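Cysteine protease (Xylella fastidiosa, PDB 3OIS) probably hydrolyses peptide bonds as a papain-family (C1) cysteine protease, and binds the nucleotide uridine-5'-diphosphate. Local coordinates at residues Arg252-Trp257 and Asp264-Met269; Val222-Pro227 and Tyr271-Asn276. All blocks are in the same frame, centred on the assembly; numbering follows the deposited sequence. Where two conformers were deposited one is given.

Contact 1 (Arg252-Trp257 and Asp264-Met269); sequences RIRNSW and DGYFWM
Arg252 folds across one face of the Trp268 indole: its CD stands 3.7 Å from the centroid of the six-membered ring, almost on the ring normal, in a CH-pi contact. Beyond CD the guanidinium reaches over the five-membered ring, with CZ 4.4 Å from that centroid and the two planes 46° apart, a cation-pi pair. A bend at chi2 (67°) turns the chain back over the neighbouring strand, where Tyr266 CB lies against one face of the guanidinium; NH1 is also salt-bridged to Glu263. The backbones form an antiparallel beta hairpin, strands 250-254 and 266-270, within the sheet of the papain-like fold. At its hydrogen-bonded pair, Ile253 N gives a nearly straight 2.8 Å bond to Phe267 O, and Phe267 N returns one of 2.9 Å to Ile253 O. On the face shared by Arg252 and Trp268, the extended Arg254 chain runs beside the Tyr266 ring; Arg254 NH1 donates a hydrogen bond of 3.1 Å to Tyr266 OH, which lies close to the guanidinium plane. That guanidinium also donates to the carbonyls of Phe67 and Gln68. On the opposite face Ile253 CG1 packs on Phe267 CB at 3.8 Å, and Trp214 meets the Phe267 ring edge-to-face. At the loop end of the hairpin, Asn255 N donates to Gly265 O at 3.1 Å; the same oxygen takes a hydrogen from a water that accepts from Trp257 N.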
# COMPACT_ATOMS: atom_id res chain seq x y z
N ARG A 252 1.13 -12.77 5.03
CA ARG A 252 -0.14 -12.15 5.48
C ARG A 252 -0.18 -10.71 5.01
O ARG A 252 0.77 -9.94 5.22
CB ARG A 252 -0.14 -12.13 7.02
CG ARG A 252 -1.46 -11.68 7.65
CD ARG A 252 -2.47 -12.73 7.33
NE ARG A 252 -3.65 -12.51 8.19
CZ ARG A 252 -4.78 -13.24 8.11
NH1 ARG A 252 -4.96 -14.15 7.11
NH2 ARG A 252 -5.77 -13.04 9.02
N ILE A 253 -1.27 -10.37 4.32
CA ILE A 253 -1.41 -8.99 3.77
C ILE A 253 -2.62 -8.27 4.39
O ILE A 253 -3.68 -8.83 4.51
CB ILE A 253 -1.37 -9.00 2.21
CG1 ILE A 253 -2.44 -9.83 1.66
CG2 ILE A 253 0.00 -9.56 1.66
CD1 ILE A 253 -2.61 -9.56 0.14
N ARG A 254 -2.41 -7.00 4.76
CA ARG A 254 -3.47 -6.07 5.19
C ARG A 254 -4.02 -5.46 3.96
O ARG A 254 -3.33 -4.74 3.24
CB ARG A 254 -2.78 -5.03 6.04
CG ARG A 254 -3.74 -3.96 6.60
CD ARG A 254 -2.94 -2.85 7.33
NE ARG A 254 -3.76 -1.69 7.50
CZ ARG A 254 -4.64 -1.47 8.51
NH1 ARG A 254 -4.80 -2.37 9.50
NH2 ARG A 254 -5.37 -0.35 8.54
N ASN A 255 -5.28 -5.77 3.65
CA ASN A 255 -5.92 -5.15 2.45
C ASN A 255 -6.64 -3.84 2.91
O ASN A 255 -6.61 -3.52 4.13
CB ASN A 255 -6.84 -6.11 1.77
CG ASN A 255 -6.99 -5.83 0.26
OD1 ASN A 255 -6.63 -4.76 -0.21
ND2 ASN A 255 -7.48 -6.81 -0.49
N SER A 256 -7.19 -3.06 1.98
CA SER A 256 -7.82 -1.77 2.24
C SER A 256 -9.22 -1.80 1.64
O SER A 256 -9.67 -0.81 1.06
CB SER A 256 -6.93 -0.66 1.63
OG SER A 256 -6.60 -1.02 0.27
N TRP A 257 -9.91 -2.92 1.79
CA TRP A 257 -11.28 -3.10 1.21
C TRP A 257 -12.27 -3.32 2.35
O TRP A 257 -13.38 -3.86 2.13
CB TRP A 257 -11.33 -4.29 0.23
CG TRP A 257 -10.48 -4.03 -1.02
CD1 TRP A 257 -9.96 -2.81 -1.46
CD2 TRP A 257 -9.94 -5.04 -1.89
NE1 TRP A 257 -9.18 -3.02 -2.63
CE2 TRP A 257 -9.16 -4.38 -2.88
CE3 TRP A 257 -10.08 -6.44 -1.97
CZ2 TRP A 257 -8.51 -5.10 -3.91
CZ3 TRP A 257 -9.46 -7.14 -2.99
CH2 TRP A 257 -8.64 -6.47 -3.92
N ASP A 264 -11.21 -10.34 8.55
CA ASP A 264 -11.21 -8.96 9.06
C ASP A 264 -10.41 -8.05 8.17
O ASP A 264 -9.74 -7.15 8.64
CB ASP A 264 -10.64 -8.87 10.47
CG ASP A 264 -11.66 -8.54 11.46
OD1 ASP A 264 -12.41 -7.52 11.28
OD2 ASP A 264 -11.72 -9.34 12.42
N GLY A 265 -10.50 -8.30 6.88
CA GLY A 265 -9.79 -7.39 5.95
C GLY A 265 -8.41 -7.89 5.55
O GLY A 265 -7.74 -7.25 4.71
N TYR A 266 -7.92 -8.96 6.16
CA TYR A 266 -6.61 -9.52 5.86
C TYR A 266 -6.69 -10.78 4.94
O TYR A 266 -7.73 -11.53 4.93
CB TYR A 266 -5.87 -9.94 7.15
CG TYR A 266 -5.40 -8.73 7.95
CD1 TYR A 266 -6.33 -7.92 8.71
CD2 TYR A 266 -4.06 -8.34 7.94
CE1 TYR A 266 -5.89 -6.83 9.43
CE2 TYR A 266 -3.65 -7.19 8.66
CZ TYR A 266 -4.56 -6.43 9.35
OH TYR A 266 -4.12 -5.33 10.01
N PHE A 267 -5.62 -11.02 4.19
CA PHE A 267 -5.55 -12.16 3.26
C PHE A 267 -4.20 -12.84 3.34
O PHE A 267 -3.25 -12.32 4.00
CB PHE A 267 -5.78 -11.65 1.81
CG PHE A 267 -7.16 -11.11 1.58
CD1 PHE A 267 -7.50 -9.76 1.87
CD2 PHE A 267 -8.13 -11.94 0.98
CE1 PHE A 267 -8.84 -9.26 1.57
CE2 PHE A 267 -9.43 -11.46 0.64
CZ PHE A 267 -9.80 -10.13 0.96
N TRP A 268 -4.09 -14.01 2.72
CA TRP A 268 -2.86 -14.76 2.62
C TRP A 268 -2.46 -14.86 1.18
O TRP A 268 -3.30 -15.25 0.31
CB TRP A 268 -3.09 -16.21 3.07
CG TRP A 268 -3.24 -16.46 4.60
CD1 TRP A 268 -4.34 -17.01 5.24
CD2 TRP A 268 -2.22 -16.32 5.62
NE1 TRP A 268 -4.08 -17.18 6.59
CE2 TRP A 268 -2.81 -16.74 6.86
CE3 TRP A 268 -0.90 -15.82 5.62
CZ2 TRP A 268 -2.13 -16.66 8.07
CZ3 TRP A 268 -0.20 -15.83 6.83
CH2 TRP A 268 -0.84 -16.21 8.03
N MET A 269 -1.19 -14.50 0.91
CA MET A 269 -0.63 -14.52 -0.43
C MET A 269 0.45 -15.64 -0.50
O MET A 269 1.36 -15.60 0.27
CB MET A 269 0.07 -13.18 -0.79
CG MET A 269 0.68 -13.26 -2.22
SD MET A 269 1.34 -11.60 -2.72
CE MET A 269 -0.21 -10.78 -3.20
O HOH W 1 -9.65 -5.35 3.39

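Contact 2 (Val222-Pro227 and Tyr271-Asn276); sequences VRIPLP and YEYISN
Segment 222-227 is irregular and passes beside the short helix 271-274, coming closest where Leu226 CA lies 6.1 Å from Tyr273 CA. Within the second segment, Tyr271 O accepts from both Ser275 N and Ser275 OG, which approach from opposite faces of the carbonyl plane and so tie Ser275 back to the first turn. Tyr273 carries most of the contact. With CG anti to the backbone N (chi1 -164°), its ring extends toward the proline-rich loop, which meets it chiefly along the CD1-CE1 side. Pro227 CD comes to 3.4 Å from Tyr273 CE1, its ring crossing the tyrosine side chain at about a right angle. The CG2 branch of Ile224 reaches the same CE1 at 3.6 Å, while Pro225 O lies at the ring edge, near the ring plane, also 3.6 Å from Tyr273 CE1. Leu226 reaches the base of the tyrosine side chain and the helix backbone: its CD1 methyl sits 3.8 Å from Tyr273 N and 3.9 Å from Tyr273 CB, with Glu272 CB beside it at 4.1 Å. The contact is largely apolar, without hydrogen bonds between the segments, and the phenol hydroxyl finds its polar partner elsewhere, at Ser209 O. Tyr273 also packs on Phe208 and Tyr211, so that its side chain touches both the loop and strand 204-211, while Ile274 touches Phe251 of strand 250-254 and Leu194 of helix 191-199.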
# COMPACT_ATOMS: atom_id res chain seq x y z
N VAL A 222 -9.91 -16.06 1.14
CA VAL A 222 -8.88 -15.55 2.07
C VAL A 222 -7.49 -15.87 1.51
O VAL A 222 -6.57 -14.98 1.55
CB VAL A 222 -9.02 -16.14 3.50
CG1 VAL A 222 -7.90 -15.62 4.35
CG2 VAL A 222 -10.34 -15.74 4.06
N ARG A 223 -7.31 -17.08 1.00
CA ARG A 223 -6.10 -17.40 0.29
C ARG A 223 -6.16 -17.00 -1.19
O ARG A 223 -7.01 -17.42 -1.92
CB ARG A 223 -5.76 -18.94 0.41
CG ARG A 223 -5.58 -19.38 1.87
CD ARG A 223 -5.07 -20.82 1.93
NE ARG A 223 -5.07 -21.14 3.36
CZ ARG A 223 -4.49 -22.20 3.91
NH1 ARG A 223 -4.60 -22.39 5.22
NH2 ARG A 223 -3.78 -23.03 3.16
N ILE A 224 -5.23 -16.15 -1.60
CA ILE A 224 -5.18 -15.71 -2.99
C ILE A 224 -4.63 -16.85 -3.86
O ILE A 224 -3.55 -17.35 -3.61
CB ILE A 224 -4.33 -14.46 -3.11
CG1 ILE A 224 -4.88 -13.40 -2.20
CG2 ILE A 224 -4.38 -13.93 -4.55
CD1 ILE A 224 -3.94 -12.08 -2.24
N PRO A 225 -5.40 -17.27 -4.89
CA PRO A 225 -4.91 -18.38 -5.76
C PRO A 225 -3.79 -17.87 -6.56
O PRO A 225 -3.81 -16.70 -6.98
CB PRO A 225 -6.11 -18.61 -6.72
CG PRO A 225 -7.28 -18.04 -6.02
CD PRO A 225 -6.84 -16.97 -5.11
N LEU A 226 -2.83 -18.75 -6.83
CA LEU A 226 -1.80 -18.49 -7.83
C LEU A 226 -2.40 -18.37 -9.23
O LEU A 226 -3.21 -19.22 -9.67
CB LEU A 226 -0.83 -19.64 -7.81
CG LEU A 226 0.50 -19.35 -8.41
CD1 LEU A 226 1.20 -18.21 -7.63
CD2 LEU A 226 1.38 -20.65 -8.33
N PRO A 227 -2.09 -17.26 -9.94
CA PRO A 227 -2.76 -17.03 -11.22
C PRO A 227 -2.23 -18.03 -12.24
O PRO A 227 -1.07 -18.55 -12.11
CB PRO A 227 -2.30 -15.59 -11.64
CG PRO A 227 -1.98 -14.91 -10.32
CD PRO A 227 -1.33 -16.08 -9.50
N TYR A 271 3.76 -17.87 -1.13
CA TYR A 271 5.15 -17.60 -1.42
C TYR A 271 5.49 -17.50 -2.89
O TYR A 271 6.26 -16.62 -3.30
CB TYR A 271 6.00 -18.74 -0.81
CG TYR A 271 6.12 -18.65 0.71
CD1 TYR A 271 5.37 -17.75 1.48
CD2 TYR A 271 6.95 -19.53 1.40
CE1 TYR A 271 5.50 -17.71 2.88
CE2 TYR A 271 7.06 -19.50 2.85
CZ TYR A 271 6.33 -18.60 3.57
OH TYR A 271 6.42 -18.55 4.97
N GLU A 272 4.89 -18.37 -3.70
CA GLU A 272 5.19 -18.40 -5.17
C GLU A 272 4.58 -17.17 -5.88
O GLU A 272 4.98 -16.84 -7.02
CB GLU A 272 4.58 -19.67 -5.79
CG GLU A 272 5.06 -21.06 -5.24
CD GLU A 272 4.46 -21.52 -3.85
OE1 GLU A 272 4.95 -22.58 -3.34
OE2 GLU A 272 3.55 -20.84 -3.23
N TYR A 273 3.61 -16.54 -5.26
CA TYR A 273 3.00 -15.36 -5.86
C TYR A 273 3.93 -14.17 -5.57
O TYR A 273 4.39 -13.49 -6.50
CB TYR A 273 1.63 -15.19 -5.22
CG TYR A 273 0.65 -14.25 -5.95
CD1 TYR A 273 -0.62 -14.72 -6.23
CD2 TYR A 273 0.99 -12.94 -6.36
CE1 TYR A 273 -1.55 -13.94 -6.83
CE2 TYR A 273 0.05 -12.14 -7.06
CZ TYR A 273 -1.24 -12.64 -7.24
OH TYR A 273 -2.21 -11.92 -7.90
N ILE A 274 4.20 -13.91 -4.29
CA ILE A 274 4.98 -12.74 -3.94
C ILE A 274 6.41 -12.72 -4.53
O ILE A 274 6.97 -11.64 -4.79
CB ILE A 274 5.02 -12.56 -2.38
CG1 ILE A 274 5.23 -11.10 -2.01
CG2 ILE A 274 6.08 -13.55 -1.80
CD1 ILE A 274 4.98 -10.77 -0.43
N SER A 275 6.99 -13.90 -4.74
CA SER A 275 8.36 -13.99 -5.22
C SER A 275 8.46 -13.98 -6.74
O SER A 275 9.56 -13.94 -7.23
CB SER A 275 9.00 -15.28 -4.62
OG SER A 275 8.44 -16.42 -5.22
N ASN A 276 7.31 -14.00 -7.43
CA ASN A 276 7.28 -13.94 -8.89
C ASN A 276 7.43 -12.49 -9.41
O ASN A 276 6.59 -11.64 -9.14
CB ASN A 276 6.02 -14.64 -9.42
CG ASN A 276 6.04 -14.83 -10.94
OD1 ASN A 276 6.70 -14.09 -11.64
ND2 ASN A 276 5.37 -15.88 -11.44

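Overall arrangement
The two contacts lie on the same side of the chain's centre, their own centres about 13 Å apart, and both belong to the papain-like domain. Along the chain, loop 222-227 comes first, then both segments of contact 1, and finally 271-276, whose helix follows directly on strand 266-270. The loop of contact 2 runs beside that strand: Trp268 N and Trp268 O probably hydrogen-bond to Val222 O and Ile224 N, respectively, and Ile224 CD1 packs on Ile253 CD1. Loop 222-227 therefore flanks both the outer hairpin strand and the helix after it, joining them into one region away from the UDP pocket.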